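PDB 3HUL: homoserine kinase from Listeria monocytogenes, which probably catalyses the ATP-dependent phosphorylation of L-homoserine to O-phospho-L-homoserine, a late step of threonine biosynthesis, as a member of the GHMP kinase family. Local coordinates for residues A[158-163]-A[270-275]; A[208-213]-A[241-246]; A[232-237]-A[265-270]. One frame throughout, in Å; residues are numbered along the deposited sequence.

Contact 1 (A[158-163]-A[270-275]); sequences IAFIPK and LEIDAD
Ile161, of strand 156-161, and Asp275, where strand 275-280 begins after the inverse gamma turn centred on Asp273, form an antiparallel hydrogen-bonded pair. The two bonds of the pair differ in quality. Ile161 N gives its hydrogen to Asp275 O over 2.8 Å, nearly straight on at 166°, whereas Asp275 N reaches Ile161 O over 3.0 Å from 42° above the carbonyl plane. Asp275 O also receives a CA-H...O contact from Phe160 CA, at 3.5 Å.

Ala274 lies against the backbone of the strand, its CB 3.5 Å from Ile161 O. The same methyl sits at the edge of the Phe160 ring, near the ring plane, and meets Pro162 CB at 4.2 Å. With CG anti to the carbonyl carbon (chi1 -75°), Phe160 sends its ring out to Ile272, whose CD1 comes within 4.0 Å of Phe160 CE1 as the two side chains cross at about a right angle. Ile230 of helix 227-235 packs against both. Beyond the pair, Pro162 O accepts a hydrogen bond from Arg84, one of the predicted ATP-binding residues.

The chemistry thus divides the work: the paired peptides set the entry into the edge strand, while small and branched apolar groups fill in around Phe160 and Pro162, and the aspartates stay at the exposed margin.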
loop_
_atom_site.group_PDB
_atom_site.type_symbol
_atom_site.label_atom_id
_atom_site.label_comp_id
_atom_site.label_asym_id
_atom_site.label_seq_id
_atom_site.Cartn_x
_atom_site.Cartn_y
_atom_site.Cartn_z
ATOM N N ILE A 158 12.636 19.811 9.030
ATOM C CA ILE A 158 13.439 20.937 9.455
ATOM C C ILE A 158 14.420 20.448 10.502
ATOM O O ILE A 158 14.027 19.967 11.557
ATOM C CB ILE A 158 12.580 22.104 9.996
ATOM C CG1 ILE A 158 11.894 22.845 8.844
ATOM C CG2 ILE A 158 13.437 23.071 10.770
ATOM C CD1 ILE A 158 10.546 22.286 8.473
ATOM N N ALA A 159 15.700 20.575 10.188
ATOM C CA ALA A 159 16.758 20.067 11.044
ATOM C C ALA A 159 17.399 21.204 11.839
ATOM O O ALA A 159 17.883 22.188 11.257
ATOM C CB ALA A 159 17.809 19.375 10.197
ATOM N N PHE A 160 17.399 21.066 13.157
ATOM C CA PHE A 160 18.239 21.913 13.992
ATOM C C PHE A 160 19.571 21.215 14.138
ATOM O O PHE A 160 19.692 20.245 14.892
ATOM C CB PHE A 160 17.651 22.069 15.380
ATOM C CG PHE A 160 16.473 22.973 15.455
ATOM C CD1 PHE A 160 16.621 24.278 15.892
ATOM C CD2 PHE A 160 15.190 22.502 15.138
ATOM C CE1 PHE A 160 15.521 25.117 16.010
ATOM C CE2 PHE A 160 14.089 23.327 15.245
ATOM C CZ PHE A 160 14.252 24.645 15.675
ATOM N N ILE A 161 20.573 21.704 13.423
ATOM C CA ILE A 161 21.886 21.104 13.472
ATOM C C ILE A 161 22.832 21.942 14.364
ATOM O O ILE A 161 23.306 23.005 13.933
ATOM C CB ILE A 161 22.435 20.953 12.057
ATOM C CG1 ILE A 161 21.505 20.034 11.253
ATOM C CG2 ILE A 161 23.893 20.450 12.086
ATOM C CD1 ILE A 161 21.750 20.079 9.800
ATOM N N PRO A 162 23.082 21.478 15.614
ATOM C CA PRO A 162 24.042 22.192 16.469
ATOM C C PRO A 162 25.457 21.679 16.215
ATOM O O PRO A 162 25.679 20.844 15.325
ATOM C CB PRO A 162 23.601 21.807 17.881
ATOM C CG PRO A 162 23.081 20.377 17.715
ATOM C CD PRO A 162 22.653 20.212 16.240
ATOM N N LYS A 163 26.398 22.193 16.992
ATOM C CA LYS A 163 27.790 21.754 16.983
ATOM C C LYS A 163 27.862 20.329 17.500
ATOM O O LYS A 163 26.954 19.886 18.217
ATOM C CB LYS A 163 28.601 22.675 17.922
ATOM C CG LYS A 163 28.566 24.165 17.501
ATOM C CD LYS A 163 29.371 24.350 16.234
ATOM C CE LYS A 163 29.593 25.817 15.903
ATOM N NZ LYS A 163 30.333 25.899 14.617
ATOM N N LEU A 270 13.502 31.448 17.014
ATOM C CA LEU A 270 13.757 31.006 18.390
ATOM C C LEU A 270 15.186 31.313 18.851
ATOM O O LEU A 270 15.470 31.320 20.048
ATOM C CB LEU A 270 13.425 29.508 18.556
ATOM C CG LEU A 270 11.977 29.123 18.246
ATOM C CD1 LEU A 270 11.789 27.587 18.289
ATOM C CD2 LEU A 270 11.019 29.837 19.213
ATOM N N GLU A 271 16.062 31.595 17.884
ATOM C CA GLU A 271 17.474 31.948 18.118
ATOM C C GLU A 271 18.159 30.931 19.029
ATOM O O GLU A 271 18.779 31.258 20.053
ATOM C CB GLU A 271 17.605 33.381 18.634
ATOM C CG GLU A 271 17.302 34.409 17.527
ATOM C CD GLU A 271 16.824 35.748 18.054
ATOM O OE1 GLU A 271 16.419 36.596 17.219
ATOM O OE2 GLU A 271 16.849 35.954 19.294
ATOM N N ILE A 272 17.982 29.678 18.651
ATOM C CA ILE A 272 18.628 28.576 19.309
ATOM C C ILE A 272 19.976 28.453 18.608
ATOM O O ILE A 272 20.112 28.783 17.427
ATOM C CB ILE A 272 17.730 27.304 19.210
ATOM C CG1 ILE A 272 16.491 27.479 20.094
ATOM C CG2 ILE A 272 18.472 26.040 19.617
ATOM C CD1 ILE A 272 15.312 26.622 19.685
ATOM N N ASP A 273 20.981 28.014 19.352
ATOM C CA ASP A 273 22.319 27.874 18.810
ATOM C C ASP A 273 22.439 26.633 17.911
ATOM O O ASP A 273 22.962 25.583 18.331
ATOM C CB ASP A 273 23.347 27.831 19.949
ATOM C CG ASP A 273 24.765 28.025 19.454
ATOM O OD1 ASP A 273 24.947 28.480 18.295
ATOM O OD2 ASP A 273 25.697 27.716 20.223
ATOM N N ALA A 274 21.945 26.766 16.677
ATOM C CA ALA A 274 21.993 25.689 15.692
ATOM C C ALA A 274 21.586 26.238 14.347
ATOM O O ALA A 274 20.775 27.151 14.277
ATOM C CB ALA A 274 21.044 24.552 16.099
ATOM N N ASP A 275 22.144 25.684 13.278
ATOM C CA ASP A 275 21.685 26.006 11.948
ATOM C C ASP A 275 20.328 25.316 11.751
ATOM O O ASP A 275 20.121 24.168 12.180
ATOM C CB ASP A 275 22.705 25.543 10.917
ATOM C CG ASP A 275 24.044 26.286 11.038
ATOM O OD1 ASP A 275 24.033 27.526 11.261
ATOM O OD2 ASP A 275 25.112 25.636 10.896
#

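Contact 2 (A[208-213]-A[241-246]); sequences EMMERD and AACLSG
Glu211 turns CG anti to its carbonyl carbon (chi1 -71°) and then runs on extended, which carries its carboxylate from the C-terminal part of helix 203-210 to the backbone of strand 241-244; Met210, with CG trans to its own nitrogen (chi1 -169°), brings its thioether chain over the same strand. Glu211 OE2 accepts the peptide hydrogen of Ala242 N at 2.9 Å, in a fairly straight bond that arrives on the anti side of the carboxylate, 20° out of its plane. On the way, Glu211 CG rests 3.8 Å from Ala241 CB.

Arg231 ties this arrangement together: its NE makes a salt bridge with Glu211 OE2, and its NH2 donates to Ala242 O. Its charge would probably ease the 3.3 Å approach of two acceptors, Glu211 OE2 and Ala242 O.

Alongside the polar link, Met210 CG lies 3.7 Å from Cys243 SG, and Met210 SD is 4.4 Å from Ala241 CB. Phe254 and Met194 extend this apolar patch. Carboxylate and thioether together join the C-terminal part of that helix to an outermost strand of the four-stranded antiparallel sheet, within the alpha+beta, ferredoxin-like C-terminal domain of GHMP kinases.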
loop_
_atom_site.group_PDB
_atom_site.type_symbol
_atom_site.label_atom_id
_atom_site.label_comp_id
_atom_site.label_asym_id
_atom_site.label_seq_id
_atom_site.Cartn_x
_atom_site.Cartn_y
_atom_site.Cartn_z
ATOM N N GLU A 208 2.684 11.616 16.571
ATOM C CA GLU A 208 2.365 11.345 17.965
ATOM C C GLU A 208 3.084 10.100 18.519
ATOM O O GLU A 208 3.597 10.116 19.653
ATOM C CB GLU A 208 0.853 11.184 18.075
ATOM C CG GLU A 208 0.283 11.185 19.491
ATOM C CD GLU A 208 -1.221 11.491 19.500
ATOM O OE1 GLU A 208 -1.821 11.645 18.395
ATOM O OE2 GLU A 208 -1.801 11.581 20.614
ATOM N N MET A 209 3.114 9.018 17.741
ATOM C CA MET A 209 3.835 7.808 18.166
ATOM C C MET A 209 5.349 8.064 18.125
ATOM O O MET A 209 6.084 7.662 18.999
ATOM C CB MET A 209 3.462 6.588 17.282
ATOM C CG MET A 209 1.944 6.192 17.300
ATOM S SD MET A 209 1.282 5.656 18.911
ATOM C CE MET A 209 0.590 7.157 19.554
ATOM N N MET A 210 5.791 8.751 17.087
ATOM C CA MET A 210 7.186 9.003 16.862
ATOM C C MET A 210 7.837 9.779 18.039
ATOM O O MET A 210 9.020 9.594 18.307
ATOM C CB MET A 210 7.332 9.750 15.541
ATOM C CG MET A 210 8.730 9.877 15.004
ATOM S SD MET A 210 8.790 10.945 13.517
ATOM C CE MET A 210 7.363 10.413 12.631
ATOM N N GLU A 211 7.060 10.606 18.741
ATOM C CA GLU A 211 7.574 11.424 19.862
ATOM C C GLU A 211 7.766 10.674 21.187
ATOM O O GLU A 211 8.428 11.182 22.082
ATOM C CB GLU A 211 6.707 12.671 20.091
ATOM C CG GLU A 211 6.870 13.704 18.986
ATOM C CD GLU A 211 6.230 15.047 19.279
ATOM O OE1 GLU A 211 5.172 15.121 19.952
ATOM O OE2 GLU A 211 6.790 16.046 18.805
ATOM N N ARG A 212 7.198 9.476 21.319
ATOM C CA ARG A 212 7.420 8.665 22.523
ATOM C C ARG A 212 8.750 7.878 22.459
ATOM O O ARG A 212 9.109 7.314 21.417
ATOM C CB ARG A 212 6.213 7.765 22.767
ATOM C CG ARG A 212 4.900 8.501 22.568
ATOM C CD ARG A 212 3.898 8.241 23.661
ATOM N NE ARG A 212 2.641 8.951 23.395
ATOM C CZ ARG A 212 1.653 9.110 24.276
ATOM N NH1 ARG A 212 1.748 8.612 25.509
ATOM N NH2 ARG A 212 0.559 9.771 23.922
ATOM N N ASP A 213 9.510 7.868 23.549
ATOM C CA ASP A 213 10.851 7.243 23.510
ATOM C C ASP A 213 10.818 5.731 23.790
ATOM O O ASP A 213 11.017 4.923 22.870
ATOM C CB ASP A 213 11.859 7.989 24.417
ATOM C CG ASP A 213 11.415 8.069 25.885
ATOM O OD1 ASP A 213 10.458 7.350 26.287
ATOM O OD2 ASP A 213 12.049 8.851 26.642
ATOM N N ALA A 241 5.544 16.412 14.375
ATOM C CA ALA A 241 6.399 15.912 15.441
ATOM C C ALA A 241 7.759 16.611 15.396
ATOM O O ALA A 241 8.171 17.098 14.352
ATOM C CB ALA A 241 6.600 14.396 15.259
ATOM N N ALA A 242 8.438 16.625 16.533
ATOM C CA ALA A 242 9.830 17.042 16.626
ATOM C C ALA A 242 10.525 15.966 17.470
ATOM O O ALA A 242 10.046 15.621 18.558
ATOM C CB ALA A 242 9.962 18.450 17.282
ATOM N N CYS A 243 11.625 15.428 16.947
ATOM C CA CYS A 243 12.340 14.336 17.590
ATOM C C CYS A 243 13.823 14.531 17.466
ATOM O O CYS A 243 14.310 15.121 16.483
ATOM C CB CYS A 243 12.020 13.017 16.878
ATOM S SG CYS A 243 10.284 12.743 16.718
ATOM N N LEU A 244 14.559 13.994 18.426
ATOM C CA LEU A 244 15.967 13.719 18.166
ATOM C C LEU A 244 16.127 12.846 16.917
ATOM O O LEU A 244 15.327 11.927 16.669
ATOM C CB LEU A 244 16.641 13.076 19.370
ATOM C CG LEU A 244 16.784 14.011 20.564
ATOM C CD1 LEU A 244 17.216 13.177 21.787
ATOM C CD2 LEU A 244 17.778 15.133 20.264
ATOM N N SER A 245 17.130 13.191 16.113
ATOM C CA SER A 245 17.579 12.365 15.006
ATOM C C SER A 245 18.570 11.321 15.543
ATOM O O SER A 245 19.639 11.677 16.041
ATOM C CB SER A 245 18.252 13.250 13.967
ATOM O OG SER A 245 18.553 12.518 12.803
ATOM N N GLY A 246 18.200 10.040 15.474
ATOM C CA GLY A 246 19.048 8.957 15.968
ATOM C C GLY A 246 19.408 9.192 17.418
ATOM O O GLY A 246 18.535 9.358 18.248
#

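Contact 3 (A[232-237]-A[265-270]); sequences DVAKNQ and TSLQTL
Val233 uses both of its methyls, one against Leu267 of helix 260-268 and one against Leu270. CG1, trans to the valine nitrogen at chi1 169°, lies 4.0 Å from Leu267 CD2, and Val233 CG2 comes to 4.2 Å from Leu270 CD2. Each methyl thus serves a different leucine, the two being three positions apart with Leu270 just after the helix, and in both pairs the side chains slide past one another in opposite directions. Ala234 follows with a lighter touch, its CB 4.4 Å from Leu267 CD2; Ala234 and Leu267 both also pack on Val253 of strand 251-255, beneath the two helices.

Further on, Gln237 stretches its chain beyond CG. Its NE2 donates to Ser266 OG at 2.7 Å, with an N-H...O angle of 162° and the hydroxyl oxygen close to the amide plane. A weak bond from Gln237 NE2 to Val233 O at 3.3 Å links the amide back to its own helix. Across from it, Thr269 OG1 gives a 2.7 Å bond to Ser266 O, an oxygen that also accepts from Thr269 N.

Apolar contact through valine and leucine methyls is therefore joined by a directional amide-to-hydroxyl bond, which would favour a particular relative placement of the two helix ends.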
loop_
_atom_site.group_PDB
_atom_site.type_symbol
_atom_site.label_atom_id
_atom_site.label_comp_id
_atom_site.label_asym_id
_atom_site.label_seq_id
_atom_site.Cartn_x
_atom_site.Cartn_y
_atom_site.Cartn_z
ATOM N N ASP A 232 5.992 22.849 20.654
ATOM C CA ASP A 232 4.886 23.802 20.816
ATOM C C ASP A 232 4.720 24.657 19.585
ATOM O O ASP A 232 3.632 24.750 19.031
ATOM C CB ASP A 232 5.119 24.726 22.020
ATOM C CG ASP A 232 4.879 24.036 23.342
ATOM O OD1 ASP A 232 4.283 22.938 23.355
ATOM O OD2 ASP A 232 5.297 24.598 24.378
ATOM N N VAL A 233 5.824 25.248 19.147
ATOM C CA VAL A 233 5.849 26.132 17.989
ATOM C C VAL A 233 5.533 25.436 16.660
ATOM O O VAL A 233 4.709 25.920 15.882
ATOM C CB VAL A 233 7.223 26.820 17.894
ATOM C CG1 VAL A 233 7.386 27.537 16.548
ATOM C CG2 VAL A 233 7.420 27.747 19.118
ATOM N N ALA A 234 6.228 24.330 16.404
ATOM C CA ALA A 234 6.067 23.578 15.175
ATOM C C ALA A 234 4.683 22.976 15.060
ATOM O O ALA A 234 4.022 23.178 14.076
ATOM C CB ALA A 234 7.132 22.502 15.069
ATOM N N LYS A 235 4.246 22.246 16.074
ATOM C CA LYS A 235 2.978 21.524 16.026
ATOM C C LYS A 235 1.795 22.469 16.092
ATOM O O LYS A 235 0.736 22.182 15.536
ATOM C CB LYS A 235 2.917 20.499 17.154
ATOM C CG LYS A 235 3.884 19.335 16.877
ATOM C CD LYS A 235 4.499 18.757 18.127
ATOM C CE LYS A 235 3.519 17.897 18.879
ATOM N NZ LYS A 235 2.835 17.032 17.923
ATOM N N ASN A 236 1.976 23.620 16.737
ATOM C CA ASN A 236 0.875 24.578 16.715
ATOM C C ASN A 236 0.629 25.220 15.350
ATOM O O ASN A 236 -0.391 25.871 15.185
ATOM C CB ASN A 236 0.983 25.622 17.807
ATOM C CG ASN A 236 2.073 26.562 17.573
ATOM O OD1 ASN A 236 2.274 27.039 16.482
ATOM N ND2 ASN A 236 2.817 26.845 18.617
ATOM N N GLN A 237 1.562 25.042 14.405
ATOM C CA GLN A 237 1.357 25.446 13.007
ATOM C C GLN A 237 1.026 24.262 12.065
ATOM O O GLN A 237 0.748 24.461 10.881
ATOM C CB GLN A 237 2.565 26.210 12.466
ATOM C CG GLN A 237 2.987 27.422 13.309
ATOM C CD GLN A 237 4.266 28.065 12.794
ATOM O OE1 GLN A 237 4.429 28.283 11.597
ATOM N NE2 GLN A 237 5.170 28.377 13.700
ATOM N N THR A 265 11.538 29.487 8.605
ATOM C CA THR A 265 11.516 30.903 9.000
ATOM C C THR A 265 11.045 31.079 10.431
ATOM O O THR A 265 11.736 31.666 11.252
ATOM C CB THR A 265 10.660 31.739 7.987
ATOM O OG1 THR A 265 11.237 31.557 6.702
ATOM C CG2 THR A 265 10.663 33.261 8.319
ATOM N N SER A 266 9.883 30.524 10.725
ATOM C CA SER A 266 9.323 30.526 12.064
ATOM C C SER A 266 10.239 29.930 13.165
ATOM O O SER A 266 10.352 30.480 14.276
ATOM C CB SER A 266 8.030 29.746 11.998
ATOM O OG SER A 266 7.250 30.000 13.127
ATOM N N LEU A 267 10.876 28.798 12.876
ATOM C CA LEU A 267 11.732 28.160 13.888
ATOM C C LEU A 267 13.053 28.916 14.074
ATOM O O LEU A 267 13.603 28.934 15.162
ATOM C CB LEU A 267 11.982 26.683 13.564
ATOM C CG LEU A 267 10.720 25.812 13.726
ATOM C CD1 LEU A 267 10.813 24.584 12.840
ATOM C CD2 LEU A 267 10.449 25.411 15.165
ATOM N N GLN A 268 13.552 29.513 12.991
ATOM C CA GLN A 268 14.670 30.434 13.044
ATOM C C GLN A 268 14.478 31.620 14.001
ATOM O O GLN A 268 15.465 32.194 14.435
ATOM C CB GLN A 268 15.007 30.933 11.635
ATOM C CG GLN A 268 15.765 29.888 10.835
ATOM C CD GLN A 268 15.903 30.187 9.364
ATOM O OE1 GLN A 268 15.166 30.993 8.782
ATOM N NE2 GLN A 268 16.840 29.498 8.733
ATOM N N THR A 269 13.235 31.974 14.350
ATOM C CA THR A 269 13.013 33.096 15.284
ATOM C C THR A 269 13.306 32.735 16.734
ATOM O O THR A 269 13.327 33.614 17.593
ATOM C CB THR A 269 11.577 33.710 15.239
ATOM O OG1 THR A 269 10.638 32.773 15.757
ATOM C CG2 THR A 269 11.170 34.161 13.835
ATOM N N LEU A 270 13.502 31.448 17.014
ATOM C CA LEU A 270 13.757 31.006 18.390
ATOM C C LEU A 270 15.186 31.313 18.851
ATOM O O LEU A 270 15.470 31.320 20.048
ATOM C CB LEU A 270 13.425 29.508 18.556
ATOM C CG LEU A 270 11.977 29.123 18.246
ATOM C CD1 LEU A 270 11.789 27.587 18.289
ATOM C CD2 LEU A 270 11.019 29.837 19.213
#

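Of the six segments, 158-163 on strand 156-161 is met first from the N terminus, and contact 1 closes the longest loop by pairing Ile161 with Asp275 at the start of strand 275-280. Everything in contacts 2 and 3 falls within that span. Contact 2 joins 208-213 to 241-246, and contact 3 joins 232-237 to 265-270; their segments alternate along the chain, so these two loops cross. Contact 3 shares Leu270 with contact 1, and Leu267 packs on Ile158 and Phe160, bringing the helix pair onto the sheet. Contacts 2 and 3 meet near Lys235 and Glu211. Contacts 1 and 2, centres about 17 Å apart, do not touch but reach the same four-stranded sheet.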